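Local coordinates for protein Non-reducing end alpha-L-arabinofuranosidase BoGH43B (PDB 5JOZ) that cleaves terminal non-reducing alpha-L-arabinofuranosyl residues from the side branches of xyloglucan, a step in the breakdown of this plant polysaccharide by a gut bacterium, at residues I53-A56 / L57-P60; T276-A279 / D280-K284. All coordinates share one frame; numbering follows the deposited sequence.

Contact 1. Residues I53-A56 / L57-P60; sequences IGHA and LSRP
At the corner where strand 51-55, the outermost strand of a four-stranded antiparallel blade of the GH43 beta-propeller, gives way to loop, the side chain of Ser58 folds back onto the backbone of His55. Ser58 OG donates to His55 O at 2.9 Å. The hydroxyl stands above the carbonyl plane, 40° out of it, with a C=O...OG angle of 118°. The serine torsion explains the reach: with OG beside its own backbone N and anti to the carbonyl carbon (chi1 -57°), the hydroxyl points back toward the residues before it. A short hydroxyl suits this place because it can grip a carbonyl three residues earlier and still brush His55 CB, 3.5 Å from OG. The imidazole itself leads away from the loop, yet a water joins the two side chains, lying 3.0 Å from His55 ND1 and donating to Ser58 OG at 3.2 Å. A second water spans the bend in the backbone: it donates to Ala56 O at 2.7 Å and accepts from Ser58 N at 2.8 Å. At the corner, Ala56 CB lies 4.2 Å from Leu57 CD2, while the larger leucine, branched and apolar, fits a buried site facing away from His55. Just upstream, Ile53 and Gly54 both face Val41, forming a classic beta bulge. Backbone hydrogen bonds from Ala56 to Leu39 and from Leu57 to Gly38 tie the corner to the segment that leads into strand 40-44, while Leu57 packs on Phe103 and Val105 of strand 102-107 in the next blade.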
# COMPACT_ATOMS: atom_id res chain seq x y z
N ILE A 53 -5.98 7.59 -9.24
CA ILE A 53 -6.48 8.96 -9.52
C ILE A 53 -6.13 10.02 -8.48
O ILE A 53 -6.25 11.22 -8.75
CB ILE A 53 -8.02 8.99 -9.75
CG1 ILE A 53 -8.80 8.49 -8.53
CG2 ILE A 53 -8.39 8.17 -10.99
CD1 ILE A 53 -10.23 9.00 -8.52
N GLY A 54 -5.71 9.60 -7.29
CA GLY A 54 -5.35 10.55 -6.24
C GLY A 54 -4.99 9.80 -4.98
O GLY A 54 -4.83 8.58 -5.00
N HIS A 55 -4.85 10.55 -3.89
CA HIS A 55 -4.64 9.98 -2.57
C HIS A 55 -5.54 10.73 -1.60
O HIS A 55 -5.73 11.94 -1.73
CB HIS A 55 -3.16 10.12 -2.18
CG HIS A 55 -2.22 9.43 -3.11
ND1 HIS A 55 -1.91 9.93 -4.35
CD2 HIS A 55 -1.55 8.26 -3.00
CE1 HIS A 55 -1.09 9.10 -4.97
NE2 HIS A 55 -0.85 8.08 -4.16
N ALA A 56 -6.10 10.02 -0.63
CA ALA A 56 -6.96 10.67 0.37
C ALA A 56 -6.15 11.66 1.19
O ALA A 56 -6.66 12.71 1.56
CB ALA A 56 -7.61 9.65 1.27
N LEU A 57 -4.89 11.31 1.46
CA LEU A 57 -4.02 12.11 2.31
C LEU A 57 -2.81 12.64 1.52
O LEU A 57 -1.67 12.17 1.67
CB LEU A 57 -3.63 11.29 3.55
CG LEU A 57 -4.73 10.46 4.26
CD1 LEU A 57 -4.12 9.72 5.43
CD2 LEU A 57 -5.92 11.31 4.74
N SER A 58 -3.09 13.64 0.68
CA SER A 58 -2.11 14.28 -0.21
C SER A 58 -1.39 15.51 0.39
O SER A 58 -0.60 16.15 -0.31
CB SER A 58 -2.79 14.72 -1.52
OG SER A 58 -3.42 13.63 -2.19
N ARG A 59 -1.67 15.85 1.66
CA ARG A 59 -1.05 17.03 2.29
C ARG A 59 -0.51 16.67 3.68
O ARG A 59 -1.00 15.74 4.30
CB ARG A 59 -2.08 18.17 2.39
CG ARG A 59 -2.57 18.67 1.02
CD ARG A 59 -3.44 19.92 1.11
NE ARG A 59 -4.50 19.84 2.13
CZ ARG A 59 -5.64 19.17 2.02
NH1 ARG A 59 -5.94 18.46 0.93
NH2 ARG A 59 -6.52 19.19 3.03
N PRO A 60 0.50 17.41 4.17
CA PRO A 60 1.03 17.11 5.51
C PRO A 60 0.04 17.32 6.69
O PRO A 60 0.19 16.67 7.72
CB PRO A 60 2.24 18.06 5.63
CG PRO A 60 2.04 19.13 4.60
CD PRO A 60 1.21 18.53 3.51
O HOH W 1 -2.30 12.81 -5.02
O HOH W 2 -5.56 14.97 0.53

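Contact 2. Residues T276-A279 / D280-K284; sequences TWDA and DGWPK
With CG held between its backbone N and carbonyl carbon, chi1 75°, Asp278 curls its carboxylate back over the turn, where OD1 accepts from Trp282 N at 2.9 Å. That N-H comes from above the carboxylate plane. Asp280 N adds a weak bond to OD1 at 3.2 Å. Aspartate is apt as the first turn residue, since its short side chain lets OD1 take both amides. The Asp278 and Trp282 side chains run side by side, their carboxylate and ring planes nearly perpendicular. On the other side of the hairpin Trp277 lays its indole over Pro283: Pro283 CB sits 3.5 Å from the centroid of the six-membered ring, almost on its normal, a CH-pi contact. Proline, rigid and rich in C-H groups, is at home in this non-hydrogen-bonded pair, where it needs no amide hydrogen. Gly281 O approaches the ring edge, 3.4 Å from Trp277 CZ3, and also accepts from Tyr188 OH. Backbone bonds close the ladder: Thr276 with Lys284 in both directions, and Asp278 N to Trp282 O at 2.9 Å. Gly281 N to Asp278 O, 3.0 Å, completes a type I beta turn. Gly281 has left-handed phi 85° and psi 38°, with no beta carbon to press on the preceding carbonyl O: the type I turn plus G1 beta bulge of a 3:5 hairpin, here joining strands 269-277 and 283-284 at the edge of a propeller blade.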
# COMPACT_ATOMS: atom_id res chain seq x y z
N THR A 276 -21.47 -15.45 -3.14
CA THR A 276 -22.78 -16.06 -3.38
C THR A 276 -23.54 -16.19 -2.07
O THR A 276 -22.98 -16.62 -1.09
CB THR A 276 -22.57 -17.45 -3.97
OG1 THR A 276 -21.64 -17.35 -5.05
CG2 THR A 276 -23.90 -18.04 -4.47
N TRP A 277 -24.81 -15.81 -2.08
CA TRP A 277 -25.68 -15.95 -0.90
C TRP A 277 -26.47 -17.23 -0.99
O TRP A 277 -27.07 -17.52 -2.02
CB TRP A 277 -26.64 -14.77 -0.83
CG TRP A 277 -25.92 -13.49 -0.63
CD1 TRP A 277 -25.36 -12.72 -1.60
CD2 TRP A 277 -25.63 -12.85 0.61
NE1 TRP A 277 -24.77 -11.62 -1.04
CE2 TRP A 277 -24.91 -11.68 0.32
CE3 TRP A 277 -25.91 -13.15 1.94
CZ2 TRP A 277 -24.47 -10.79 1.30
CZ3 TRP A 277 -25.48 -12.27 2.93
CH2 TRP A 277 -24.76 -11.11 2.60
N ASP A 278 -26.45 -18.02 0.09
CA ASP A 278 -27.23 -19.26 0.14
C ASP A 278 -28.69 -18.96 0.50
O ASP A 278 -29.06 -17.81 0.77
CB ASP A 278 -26.58 -20.30 1.08
CG ASP A 278 -26.76 -20.00 2.56
OD1 ASP A 278 -27.41 -19.01 2.95
OD2 ASP A 278 -26.22 -20.78 3.37
N ALA A 279 -29.51 -20.01 0.52
CA ALA A 279 -30.96 -19.89 0.72
C ALA A 279 -31.39 -19.23 2.04
O ALA A 279 -32.43 -18.58 2.08
CB ALA A 279 -31.62 -21.26 0.56
N ASP A 280 -30.58 -19.38 3.09
CA ASP A 280 -30.86 -18.78 4.39
C ASP A 280 -30.31 -17.34 4.55
O ASP A 280 -30.45 -16.75 5.62
CB ASP A 280 -30.31 -19.68 5.51
CG ASP A 280 -30.93 -21.09 5.49
OD1 ASP A 280 -32.14 -21.23 5.20
OD2 ASP A 280 -30.19 -22.07 5.78
N GLY A 281 -29.70 -16.79 3.50
CA GLY A 281 -29.16 -15.43 3.55
C GLY A 281 -27.75 -15.32 4.13
O GLY A 281 -27.45 -14.36 4.81
N TRP A 282 -26.89 -16.30 3.83
CA TRP A 282 -25.50 -16.30 4.29
C TRP A 282 -24.54 -16.30 3.10
O TRP A 282 -24.69 -17.11 2.18
CB TRP A 282 -25.22 -17.50 5.19
CG TRP A 282 -25.95 -17.48 6.50
CD1 TRP A 282 -26.99 -18.28 6.87
CD2 TRP A 282 -25.70 -16.62 7.62
NE1 TRP A 282 -27.41 -17.96 8.13
CE2 TRP A 282 -26.63 -16.96 8.63
CE3 TRP A 282 -24.78 -15.58 7.88
CZ2 TRP A 282 -26.66 -16.31 9.88
CZ3 TRP A 282 -24.81 -14.94 9.11
CH2 TRP A 282 -25.75 -15.32 10.10
N PRO A 283 -23.53 -15.41 3.11
CA PRO A 283 -22.64 -15.28 1.96
C PRO A 283 -21.42 -16.20 2.02
O PRO A 283 -20.93 -16.51 3.11
CB PRO A 283 -22.20 -13.82 2.06
CG PRO A 283 -22.10 -13.60 3.53
CD PRO A 283 -23.13 -14.49 4.18
N LYS A 284 -20.94 -16.63 0.87
CA LYS A 284 -19.67 -17.35 0.79
C LYS A 284 -19.05 -17.23 -0.60
O LYS A 284 -19.75 -17.17 -1.60
CB LYS A 284 -19.87 -18.83 1.14
CG LYS A 284 -18.58 -19.59 1.45
CD LYS A 284 -18.84 -21.08 1.68
CE LYS A 284 -17.62 -21.81 2.23
NZ LYS A 284 -17.36 -21.61 3.69
O HOH W 3 -18.94 -17.33 -4.88

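Both contacts belong to the GH43 catalytic domain but hold different blades, their centres about 37 Å apart and their nearest atoms about 26 Å. Contact 1 is largely buried, its centre about 13 Å from the centre of the chain, and links the end of one blade's outermost strand to the loop leading into the next. Contact 2, only partly buried, has its centre about 31 Å from the centre of the chain and joins the last two strands of a later blade. Their chemistry follows: at 53-60 one hydroxyl-carbonyl bond and two waters hold a bend, whereas at 276-284 a ladder of direct backbone bonds, a carboxylate and a CH-pi contact between tryptophan and proline secure the hairpin.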